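Local structure of peptidase M42 (Thaumarchaeota archaeon SCGC AB-539-E09, 5DS0) at residues 278-283 with 342-346; 287-291 with 338-342. The protein is probably a cobalt-bound M42-family TET aminopeptidase that removes residues from the N-termini of peptides, and is built as an assembly of twelve chains. All blocks are in the same frame, centred on the assembly; numbering follows the deposited sequence.

Contact 1. Residues 278-283 with 342-346; sequences FVINVA and LVIEL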
loop_
_atom_site.group_PDB
_atom_site.type_symbol
_atom_site.label_atom_id
_atom_site.label_comp_id
_atom_site.label_asym_id
_atom_site.label_seq_id
_atom_site.Cartn_x
_atom_site.Cartn_y
_atom_site.Cartn_z
ATOM N N PHE C 278 43.248 30.617 9.579
ATOM C CA PHE C 278 44.638 30.622 9.179
ATOM C C PHE C 278 44.820 30.073 7.772
ATOM O O PHE C 278 45.461 30.700 6.925
ATOM C CB PHE C 278 45.441 29.801 10.188
ATOM C CG PHE C 278 46.885 29.583 9.815
ATOM C CD1 PHE C 278 47.836 30.576 10.026
ATOM C CD2 PHE C 278 47.301 28.363 9.281
ATOM C CE1 PHE C 278 49.166 30.365 9.699
ATOM C CE2 PHE C 278 48.632 28.149 8.952
ATOM C CZ PHE C 278 49.564 29.152 9.163
ATOM N N VAL C 279 44.226 28.925 7.506
ATOM C CA VAL C 279 44.320 28.316 6.182
ATOM C C VAL C 279 43.675 29.202 5.103
ATOM O O VAL C 279 44.242 29.398 4.033
ATOM C CB VAL C 279 43.669 26.921 6.164
ATOM C CG1 VAL C 279 43.693 26.333 4.759
ATOM C CG2 VAL C 279 44.388 25.995 7.129
ATOM N N ILE C 280 42.501 29.743 5.393
ATOM C CA ILE C 280 41.825 30.613 4.449
ATOM C C ILE C 280 42.713 31.796 4.064
ATOM O O ILE C 280 42.782 32.155 2.881
ATOM C CB ILE C 280 40.467 31.113 4.996
ATOM C CG1 ILE C 280 39.455 29.963 4.989
ATOM C CG2 ILE C 280 39.913 32.250 4.155
ATOM C CD1 ILE C 280 38.233 30.205 5.845
ATOM N N ASN C 281 43.399 32.376 5.050
ATOM C CA ASN C 281 44.254 33.545 4.810
ATOM C C ASN C 281 45.538 33.189 4.095
ATOM O O ASN C 281 45.945 33.886 3.170
ATOM C CB ASN C 281 44.581 34.269 6.107
ATOM C CG ASN C 281 43.347 34.863 6.762
ATOM O OD1 ASN C 281 42.312 35.089 6.120
ATOM N ND2 ASN C 281 43.433 35.094 8.065
ATOM N N VAL C 282 46.170 32.097 4.503
ATOM C CA VAL C 282 47.368 31.658 3.826
ATOM C C VAL C 282 47.082 31.434 2.342
ATOM O O VAL C 282 47.879 31.823 1.483
ATOM C CB VAL C 282 47.940 30.386 4.464
ATOM C CG1 VAL C 282 49.024 29.765 3.585
ATOM C CG2 VAL C 282 48.507 30.710 5.842
ATOM N N ALA C 283 45.937 30.824 2.047
ATOM C CA ALA C 283 45.552 30.542 0.671
ATOM C C ALA C 283 45.297 31.821 -0.114
ATOM O O ALA C 283 45.729 31.943 -1.253
ATOM C CB ALA C 283 44.325 29.649 0.637
ATOM N N LEU C 342 49.547 24.648 -1.402
ATOM C CA LEU C 342 48.922 25.155 -0.197
ATOM C C LEU C 342 49.527 24.557 1.077
ATOM O O LEU C 342 49.808 25.296 2.022
ATOM C CB LEU C 342 47.417 24.880 -0.223
ATOM C CG LEU C 342 46.641 25.313 1.020
ATOM C CD1 LEU C 342 46.778 26.807 1.259
ATOM C CD2 LEU C 342 45.178 24.921 0.891
ATOM N N VAL C 343 49.716 23.239 1.094
ATOM C CA VAL C 343 50.231 22.561 2.293
ATOM C C VAL C 343 51.645 23.061 2.608
ATOM O O VAL C 343 51.972 23.281 3.770
ATOM C CB VAL C 343 50.197 20.982 2.270
ATOM C CG1 VAL C 343 48.795 20.444 2.528
ATOM C CG2 VAL C 343 50.727 20.390 0.983
ATOM N N ILE C 344 52.453 23.295 1.580
ATOM C CA ILE C 344 53.786 23.838 1.774
ATOM C C ILE C 344 53.730 25.217 2.434
ATOM O O ILE C 344 54.413 25.457 3.428
ATOM C CB ILE C 344 54.557 23.881 0.445
ATOM C CG1 ILE C 344 54.947 22.453 0.032
ATOM C CG2 ILE C 344 55.802 24.745 0.556
ATOM C CD1 ILE C 344 55.476 22.313 -1.380
ATOM N N GLU C 345 52.904 26.111 1.897
ATOM C CA GLU C 345 52.768 27.446 2.472
ATOM C C GLU C 345 52.339 27.384 3.926
ATOM O O GLU C 345 52.774 28.186 4.741
ATOM C CB GLU C 345 51.759 28.286 1.689
ATOM C CG GLU C 345 52.130 28.580 0.246
ATOM C CD GLU C 345 53.560 29.048 0.085
ATOM O OE1 GLU C 345 53.918 30.118 0.629
ATOM O OE2 GLU C 345 54.315 28.361 -0.620
ATOM N N LEU C 346 51.452 26.458 4.251
ATOM C CA LEU C 346 50.979 26.318 5.626
ATOM C C LEU C 346 52.122 25.897 6.522
ATOM O O LEU C 346 52.371 26.520 7.550
ATOM C CB LEU C 346 49.865 25.285 5.720
ATOM C CG LEU C 346 48.571 25.641 4.999
ATOM C CD1 LEU C 346 47.651 24.440 5.007
ATOM C CD2 LEU C 346 47.886 26.827 5.644
#
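L346 pushes its CD2 methyl into a pocket formed by F278, V279 and V282, and this is the closely packed part of the contact. CD2 lies 3.6 Å from CE2 of F278, approaching the ring obliquely, and 3.7 Å from CB of V282; CG2 of V279 closes the third side at 3.9 Å. F278 and L346 reach in from opposite helices and overlap, pointing opposite ways. A chi1 of 173° turns the F278 ring to the carbonyl side of its own CA, toward L346, and CG2 of V282 sits above one face, offset toward the rim. One turn earlier on helix 333-349, CD1 of L342 rests on CB of A283 at 3.8 Å.

Packing is looser between V279 CG1 and L342 CD2, 4.4 Å apart. The solvent side is at E345: of its side chain, CB does the touching, 3.6 Å from CG1 of V282, and a bend at chi2 carries the carboxylate away to a salt bridge with R349. On the inner side V279 continues onto L262 and V315, and L346 onto I317, residues of the mixed sheet. F278 meets F358, near the C-terminus, edge-to-face.

Helices 273-285 and 333-349 thus cross steeply over the sheet of the catalytic domain, at 110° with local axes 9.8 Å apart. With no hydrogen bond between the two segments, the pairing rests on the fit of methyl groups and one ring, and the charge is kept at its margin.

Contact 2. Residues 287-291 with 338-342; sequences QIPLQ and NAIRL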
loop_
_atom_site.group_PDB
_atom_site.type_symbol
_atom_site.label_atom_id
_atom_site.label_comp_id
_atom_site.label_asym_id
_atom_site.label_seq_id
_atom_site.Cartn_x
_atom_site.Cartn_y
_atom_site.Cartn_z
ATOM N N GLN C 287 47.445 33.335 -3.197
ATOM C CA GLN C 287 46.611 33.313 -4.389
ATOM C C GLN C 287 46.273 31.902 -4.881
ATOM O O GLN C 287 46.159 31.649 -6.081
ATOM C CB GLN C 287 47.249 34.117 -5.503
ATOM C CG GLN C 287 47.296 35.588 -5.194
ATOM C CD GLN C 287 47.657 36.421 -6.414
ATOM O OE1 GLN C 287 48.308 35.951 -7.356
ATOM N NE2 GLN C 287 47.172 37.652 -6.435
ATOM N N ILE C 288 46.038 30.999 -3.943
ATOM C CA ILE C 288 45.623 29.643 -4.260
ATOM C C ILE C 288 44.119 29.550 -4.091
ATOM O O ILE C 288 43.604 29.794 -2.996
ATOM C CB ILE C 288 46.314 28.643 -3.329
ATOM C CG1 ILE C 288 47.821 28.660 -3.597
ATOM C CG2 ILE C 288 45.766 27.253 -3.540
ATOM C CD1 ILE C 288 48.664 27.992 -2.529
ATOM N N PRO C 289 43.397 29.201 -5.167
ATOM C CA PRO C 289 41.940 29.095 -5.051
ATOM C C PRO C 289 41.543 28.026 -4.028
ATOM O O PRO C 289 42.185 26.967 -3.959
ATOM C CB PRO C 289 41.506 28.685 -6.457
ATOM C CG PRO C 289 42.691 27.985 -7.034
ATOM C CD PRO C 289 43.888 28.678 -6.454
ATOM N N LEU C 290 40.522 28.310 -3.231
ATOM C CA LEU C 290 40.159 27.447 -2.126
ATOM C C LEU C 290 38.648 27.419 -1.960
ATOM O O LEU C 290 38.029 28.461 -1.796
ATOM C CB LEU C 290 40.821 27.966 -0.861
ATOM C CG LEU C 290 40.631 27.106 0.381
ATOM C CD1 LEU C 290 41.396 25.796 0.259
ATOM C CD2 LEU C 290 41.080 27.858 1.623
ATOM N N GLN C 291 38.046 26.234 -2.005
ATOM C CA GLN C 291 36.584 26.123 -1.948
ATOM C C GLN C 291 36.105 25.723 -0.555
ATOM O O GLN C 291 36.496 24.690 -0.043
ATOM C CB GLN C 291 36.079 25.086 -2.950
ATOM C CG GLN C 291 36.595 25.259 -4.367
ATOM C CD GLN C 291 35.978 24.274 -5.333
ATOM O OE1 GLN C 291 34.789 24.346 -5.625
ATOM N NE2 GLN C 291 36.770 23.316 -5.804
ATOM N N ASN C 338 47.712 22.510 -6.660
ATOM C CA ASN C 338 47.413 23.595 -5.742
ATOM C C ASN C 338 47.321 23.135 -4.302
ATOM O O ASN C 338 47.645 23.895 -3.391
ATOM C CB ASN C 338 46.125 24.311 -6.147
ATOM C CG ASN C 338 46.353 25.369 -7.201
ATOM O OD1 ASN C 338 47.416 25.988 -7.260
ATOM N ND2 ASN C 338 45.344 25.613 -8.014
ATOM N N ALA C 339 46.849 21.918 -4.085
ATOM C CA ALA C 339 46.822 21.375 -2.732
ATOM C C ALA C 339 48.232 21.204 -2.213
ATOM O O ALA C 339 48.513 21.489 -1.055
ATOM C CB ALA C 339 46.088 20.049 -2.707
ATOM N N ILE C 340 49.132 20.759 -3.085
ATOM C CA ILE C 340 50.534 20.624 -2.711
ATOM C C ILE C 340 51.118 21.999 -2.373
ATOM O O ILE C 340 51.745 22.171 -1.328
ATOM C CB ILE C 340 51.378 19.954 -3.805
ATOM C CG1 ILE C 340 50.969 18.499 -3.976
ATOM C CG2 ILE C 340 52.848 20.036 -3.426
ATOM C CD1 ILE C 340 51.505 17.887 -5.249
ATOM N N ARG C 341 50.897 22.981 -3.247
ATOM C CA ARG C 341 51.354 24.346 -2.985
ATOM C C ARG C 341 50.834 24.842 -1.640
ATOM O O ARG C 341 51.586 25.380 -0.834
ATOM C CB ARG C 341 50.893 25.297 -4.075
ATOM C CG ARG C 341 51.655 25.185 -5.372
ATOM C CD ARG C 341 51.154 26.211 -6.375
ATOM N NE ARG C 341 51.329 25.767 -7.767
ATOM C CZ ARG C 341 52.307 26.163 -8.603
ATOM N NH1 ARG C 341 52.332 25.704 -9.859
ATOM N NH2 ARG C 341 53.292 26.969 -8.190
ATOM N N LEU C 342 49.547 24.648 -1.402
ATOM C CA LEU C 342 48.922 25.155 -0.197
ATOM C C LEU C 342 49.527 24.557 1.077
ATOM O O LEU C 342 49.808 25.296 2.022
ATOM C CB LEU C 342 47.417 24.880 -0.223
ATOM C CG LEU C 342 46.641 25.313 1.020
ATOM C CD1 LEU C 342 46.778 26.807 1.259
ATOM C CD2 LEU C 342 45.178 24.921 0.891
#
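I288 supplies the main apolar contact, reaching across to the helix with both branches. Its CD1 methyl settles against the backbone of L342, 3.6 Å from that residue's N, and also lies 3.8 Å from CB of R341, whose extended chain leads the guanidinium away. The other branch, CG2, meets N338, 3.9 Å from its CB and equally near its O. That carbonyl already accepts the helical bond from L342 N, so the isoleucine packs against backbone whose polar groups are paired. Further along the loop, CD1 of L290 meets CD2 of L342 at 3.9 Å, the two side chains crossing at about a right angle; a chi1 of -175° on L290 puts CD1 there, while CD2 turns back onto A283.

Apolar against polar is the second kind. The CG-CD edge of the P289 ring abuts the amide nitrogen of N338, with CG 3.7 Å from ND2, in van der Waals contact rather than a hydrogen bond.

The loop leaves helix 273-285 through a Schellman motif at Q287 and leads into strand 291-295. Without a hydrogen bond across to 338-342, it is held against helix 333-349 by shape and apolar burial, the N338 amide partly covered by P289.

How the contacts relate
Both contacts bring consecutive parts of one helix-loop-strand unit against helix 333-349, and L342 belongs to each. Contact 1 is the more buried, helix on helix above the sheet; contact 2 is partly buried, with P289 and R341 exposed at its edge. Their chemistry follows: contact 1 gathers aliphatic and aromatic groups, whereas contact 2 adds an amide and helix backbone to the apolar set. The two are also joined directly, their centres about 8 Å apart. A probable hydrogen bond from I288 N to A283 O, 2.9 Å long, ties the loop to the end of helix 273-285. A283 and L290 both pack on L342, and there the two apolar patches merge.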